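Local atomic coordinates of SAM-dependent methyltransferase (PDB entry 3GGD), a protein that probably transfers methyl groups from S-adenosyl-L-methionine to an acceptor, and binds the spent cofactor S-adenosyl-L-homocysteine. Residues M159-F172 / P196-F208. Residues are numbered along the deposited sequence; the frame is centred on the assembly and turned at random.
Sequences MYLIELGTGCIDFF and PGIFTAEDIELYF. With SO4 (sulfate ion), chain G.
Phe199 lies against the strand residues Leu161 and Glu163. Its CB is 3.7 Å from Glu163 CB, and its CE1 meets Leu161 CD1 at 3.9 Å, the two side chains crossing at about a right angle. With CG anti to the backbone N (chi1 -165°), the ring runs along strand 158-164; Asp203 CB sits over one face and Ile204 CD1 at the edge. Phe199 N donates to Leu164 O (2.9 Å, 155°). The Glu163 chain bends at chi2 (-65°), and its carboxylate accepts from the backbone N-H groups of Gly133 (OE2), Phe134 and His135 (both OE1). Strand order 3-2-1-4-5-7-6, with strand 237-244 inserted antiparallel between 158-164 and 211-217, identifies the Rossmann-like class I methyltransferase fold; here the loop leading into helix 201-207 crosses the C-terminal end of strand 158-164, and that helix packs over the sheet. Pro196 fits among Leu164, Cys168, Ile169 and Phe172, its CB 4.1 Å from Cys168 SG. In one of its two conformers, Ile198 sets CG2 3.7 Å from Thr166 N and CG1 against Cys168 CB, with CD1, less certainly placed, against Ile169 CG1. A sulfate, probably from the crystallisation liquor, accepts from Ile169 N and Asp170 N at the start of helix 168-179. Thr200 brings CG2 within 3.5 Å of Thr166 OG1, and its OG1 accepts from Asp203 N (3.1 Å), completing a capping box with Thr200 N to Asp203 OD2 (3.0 Å). A valine in its place would probably leave Asp203 N without its side-chain acceptor and weaken the cap of helix 201-207. Further along, Met159 CE approaches Phe208 CZ.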
# COMPACT_ATOMS: atom_id res chain seq x y z
N MSE A 159 8.74 -9.71 -2.92
CA MSE A 159 7.75 -8.73 -2.54
C MSE A 159 6.52 -9.41 -2.00
O MSE A 159 5.97 -10.30 -2.65
CB MSE A 159 7.30 -7.87 -3.74
CG MSE A 159 6.14 -7.00 -3.40
SE MSE A 159 5.77 -5.56 -4.65
CE MSE A 159 5.50 -6.59 -6.29
N TYR A 160 6.09 -8.96 -0.83
CA TYR A 160 4.78 -9.28 -0.33
C TYR A 160 3.91 -8.05 -0.57
O TYR A 160 4.30 -6.94 -0.18
CB TYR A 160 4.78 -9.55 1.17
CG TYR A 160 3.36 -9.70 1.76
CD1 TYR A 160 2.69 -10.92 1.74
CD2 TYR A 160 2.70 -8.62 2.35
CE1 TYR A 160 1.42 -11.06 2.31
CE2 TYR A 160 1.42 -8.75 2.91
CZ TYR A 160 0.80 -9.97 2.88
OH TYR A 160 -0.42 -10.09 3.47
N LEU A 161 2.77 -8.25 -1.21
CA LEU A 161 1.79 -7.17 -1.33
C LEU A 161 0.39 -7.67 -0.94
O LEU A 161 0.05 -8.84 -1.12
CB LEU A 161 1.75 -6.55 -2.72
CG LEU A 161 1.13 -7.33 -3.90
CD1 LEU A 161 0.92 -6.32 -5.12
CD2 LEU A 161 1.97 -8.51 -4.30
N ILE A 162 -0.38 -6.76 -0.34
CA ILE A 162 -1.77 -7.01 0.03
C ILE A 162 -2.55 -5.78 -0.47
O ILE A 162 -2.17 -4.63 -0.24
CB ILE A 162 -1.94 -7.33 1.54
CG1 ILE A 162 -3.42 -7.65 1.82
CG2 ILE A 162 -1.34 -6.17 2.45
CD1 ILE A 162 -3.76 -8.10 3.28
N GLU A 163 -3.60 -6.06 -1.22
CA GLU A 163 -4.37 -5.05 -1.92
C GLU A 163 -5.86 -5.33 -1.73
O GLU A 163 -6.23 -6.40 -1.28
CB GLU A 163 -4.02 -5.12 -3.43
CG GLU A 163 -2.57 -4.78 -3.73
CD GLU A 163 -2.21 -3.35 -3.40
OE1 GLU A 163 -3.13 -2.48 -3.43
OE2 GLU A 163 -1.01 -3.08 -3.06
N LEU A 164 -6.70 -4.36 -2.08
CA LEU A 164 -8.13 -4.61 -2.11
C LEU A 164 -8.37 -5.42 -3.36
O LEU A 164 -7.80 -5.12 -4.41
CB LEU A 164 -8.93 -3.31 -2.09
CG LEU A 164 -8.69 -2.41 -0.85
CD1 LEU A 164 -9.70 -1.24 -0.77
CD2 LEU A 164 -8.72 -3.22 0.44
N GLY A 165 -9.17 -6.47 -3.23
CA GLY A 165 -9.38 -7.42 -4.30
C GLY A 165 -10.76 -7.36 -4.93
O GLY A 165 -11.54 -6.42 -4.71
N THR A 166 -11.03 -8.35 -5.76
CA THR A 166 -12.33 -8.48 -6.42
C THR A 166 -13.40 -8.40 -5.35
O THR A 166 -13.29 -9.01 -4.27
CB THR A 166 -12.44 -9.83 -7.16
OG1 THR A 166 -11.35 -9.91 -8.07
CG2 THR A 166 -13.78 -9.98 -7.92
N GLY A 167 -14.43 -7.61 -5.64
CA GLY A 167 -15.50 -7.42 -4.67
C GLY A 167 -15.36 -6.11 -3.93
O GLY A 167 -16.28 -5.67 -3.28
N CYS A 168 -14.21 -5.46 -4.07
CA CYS A 168 -13.99 -4.19 -3.36
C CYS A 168 -15.11 -3.17 -3.57
O CYS A 168 -15.62 -2.59 -2.62
CB CYS A 168 -12.65 -3.57 -3.80
SG CYS A 168 -12.37 -1.86 -3.12
N ILE A 169 -15.44 -2.91 -4.84
CA ILE A 169 -16.42 -1.87 -5.18
C ILE A 169 -17.83 -2.28 -4.72
O ILE A 169 -18.55 -1.46 -4.17
CB ILE A 169 -16.35 -1.48 -6.70
CG1 ILE A 169 -14.93 -0.95 -7.06
CG2 ILE A 169 -17.48 -0.50 -7.12
CD1 ILE A 169 -14.39 0.21 -6.22
N ASP A 170 -18.20 -3.54 -4.92
CA ASP A 170 -19.45 -4.03 -4.39
C ASP A 170 -19.54 -3.90 -2.86
O ASP A 170 -20.57 -3.57 -2.31
CB ASP A 170 -19.62 -5.50 -4.72
CG ASP A 170 -19.96 -5.76 -6.19
OD1 ASP A 170 -20.33 -4.81 -6.94
OD2 ASP A 170 -19.86 -6.94 -6.58
N PHE A 171 -18.45 -4.20 -2.18
CA PHE A 171 -18.40 -4.10 -0.74
C PHE A 171 -18.75 -2.68 -0.29
O PHE A 171 -19.62 -2.48 0.56
CB PHE A 171 -16.99 -4.48 -0.25
CG PHE A 171 -16.80 -4.25 1.22
CD1 PHE A 171 -17.16 -5.23 2.14
CD2 PHE A 171 -16.31 -3.05 1.69
CE1 PHE A 171 -17.00 -5.02 3.50
CE2 PHE A 171 -16.16 -2.83 3.04
CZ PHE A 171 -16.52 -3.83 3.95
N PHE A 172 -18.07 -1.70 -0.87
CA PHE A 172 -18.34 -0.31 -0.48
C PHE A 172 -19.73 0.18 -0.91
O PHE A 172 -20.40 0.89 -0.16
CB PHE A 172 -17.23 0.62 -0.97
CG PHE A 172 -15.98 0.50 -0.19
CD1 PHE A 172 -15.96 0.83 1.15
CD2 PHE A 172 -14.81 0.07 -0.79
CE1 PHE A 172 -14.82 0.70 1.89
CE2 PHE A 172 -13.63 -0.06 -0.06
CZ PHE A 172 -13.62 0.26 1.27
N PRO A 196 -10.75 3.93 -4.35
CA PRO A 196 -10.30 2.56 -4.15
C PRO A 196 -10.52 1.82 -5.45
O PRO A 196 -11.43 2.17 -6.22
CB PRO A 196 -11.24 2.03 -3.06
CG PRO A 196 -12.48 2.79 -3.24
CD PRO A 196 -12.06 4.18 -3.72
N GLY A 197 -9.73 0.78 -5.67
CA GLY A 197 -9.89 -0.06 -6.85
C GLY A 197 -9.67 -1.52 -6.51
O GLY A 197 -9.79 -1.93 -5.34
N ILE A 198 -9.32 -2.29 -7.55
CA ILE A 198 -9.23 -3.77 -7.50
C ILE A 198 -7.87 -4.27 -8.02
O ILE A 198 -7.47 -3.86 -9.10
CB ILE A 198 -10.35 -4.38 -8.41
CG1 ILE A 198 -11.75 -3.87 -8.00
CG2 ILE A 198 -10.32 -5.93 -8.40
CD1 ILE A 198 -12.81 -3.96 -9.13
N PHE A 199 -7.18 -5.16 -7.29
CA PHE A 199 -5.96 -5.78 -7.77
C PHE A 199 -6.11 -7.30 -7.61
O PHE A 199 -6.51 -7.78 -6.54
CB PHE A 199 -4.73 -5.25 -7.01
CG PHE A 199 -3.44 -5.57 -7.68
CD1 PHE A 199 -2.77 -6.75 -7.39
CD2 PHE A 199 -2.90 -4.71 -8.61
CE1 PHE A 199 -1.59 -7.06 -8.00
CE2 PHE A 199 -1.71 -5.01 -9.26
CZ PHE A 199 -1.04 -6.17 -8.94
N THR A 200 -5.81 -8.05 -8.66
CA THR A 200 -6.05 -9.48 -8.72
C THR A 200 -4.83 -10.32 -9.12
O THR A 200 -3.78 -9.79 -9.55
CB THR A 200 -7.12 -9.77 -9.77
OG1 THR A 200 -6.55 -9.55 -11.06
CG2 THR A 200 -8.37 -8.85 -9.63
N ALA A 201 -4.99 -11.64 -9.04
CA ALA A 201 -3.99 -12.59 -9.51
C ALA A 201 -3.71 -12.30 -10.97
O ALA A 201 -2.58 -12.42 -11.45
CB ALA A 201 -4.48 -14.06 -9.34
N GLU A 202 -4.75 -11.94 -11.72
CA GLU A 202 -4.55 -11.67 -13.15
C GLU A 202 -3.72 -10.39 -13.35
O GLU A 202 -3.01 -10.28 -14.34
CB GLU A 202 -5.87 -11.57 -13.91
CG GLU A 202 -6.64 -12.90 -14.02
CD GLU A 202 -7.20 -13.40 -12.65
OE1 GLU A 202 -7.47 -12.59 -11.70
OE2 GLU A 202 -7.36 -14.65 -12.52
N ASP A 203 -3.78 -9.45 -12.40
CA ASP A 203 -2.92 -8.27 -12.48
C ASP A 203 -1.45 -8.62 -12.23
O ASP A 203 -0.57 -7.94 -12.75
CB ASP A 203 -3.36 -7.16 -11.51
CG ASP A 203 -4.67 -6.49 -11.94
OD1 ASP A 203 -4.84 -6.15 -13.15
OD2 ASP A 203 -5.54 -6.29 -11.06
N ILE A 204 -1.17 -9.64 -11.41
CA ILE A 204 0.21 -10.08 -11.20
C ILE A 204 0.76 -10.60 -12.55
O ILE A 204 1.85 -10.26 -12.94
CB ILE A 204 0.36 -11.20 -10.16
CG1 ILE A 204 -0.10 -10.74 -8.76
CG2 ILE A 204 1.82 -11.72 -10.14
CD1 ILE A 204 0.73 -9.66 -8.15
N GLU A 205 -0.02 -11.38 -13.27
CA GLU A 205 0.40 -11.85 -14.59
C GLU A 205 0.56 -10.71 -15.61
O GLU A 205 1.48 -10.73 -16.44
CB GLU A 205 -0.58 -12.88 -15.12
CG GLU A 205 -0.27 -13.39 -16.53
CD GLU A 205 1.09 -14.10 -16.66
OE1 GLU A 205 1.61 -14.64 -15.67
OE2 GLU A 205 1.64 -14.15 -17.79
N LEU A 206 -0.32 -9.72 -15.54
CA LEU A 206 -0.33 -8.62 -16.49
C LEU A 206 0.90 -7.75 -16.29
O LEU A 206 1.59 -7.44 -17.26
CB LEU A 206 -1.62 -7.78 -16.34
CG LEU A 206 -1.81 -6.54 -17.22
CD1 LEU A 206 -1.78 -6.87 -18.73
CD2 LEU A 206 -3.15 -5.83 -16.88
N TYR A 207 1.16 -7.32 -15.05
CA TYR A 207 2.26 -6.40 -14.78
C TYR A 207 3.59 -7.06 -14.48
O TYR A 207 4.65 -6.42 -14.65
CB TYR A 207 1.91 -5.40 -13.64
CG TYR A 207 0.67 -4.60 -13.99
CD1 TYR A 207 0.66 -3.76 -15.08
CD2 TYR A 207 -0.52 -4.78 -13.27
CE1 TYR A 207 -0.50 -3.07 -15.45
CE2 TYR A 207 -1.70 -4.10 -13.62
CZ TYR A 207 -1.68 -3.25 -14.71
OH TYR A 207 -2.83 -2.59 -15.05
N PHE A 208 3.54 -8.33 -14.06
CA PHE A 208 4.73 -9.07 -13.67
C PHE A 208 4.81 -10.43 -14.31
O PHE A 208 4.95 -11.44 -13.64
CB PHE A 208 4.78 -9.24 -12.15
CG PHE A 208 4.72 -7.93 -11.39
CD1 PHE A 208 5.83 -7.10 -11.31
CD2 PHE A 208 3.55 -7.55 -10.72
CE1 PHE A 208 5.76 -5.88 -10.61
CE2 PHE A 208 3.48 -6.35 -10.02
CZ PHE A 208 4.59 -5.51 -9.96
S SO4 G . -15.89 -5.23 -7.71
O1 SO4 G . -16.66 -5.18 -6.46
O2 SO4 G . -16.78 -5.05 -8.87
O3 SO4 G . -15.06 -6.46 -7.79
O4 SO4 G . -14.98 -4.08 -7.74
O HOH W 1 -8.73 -10.15 -6.03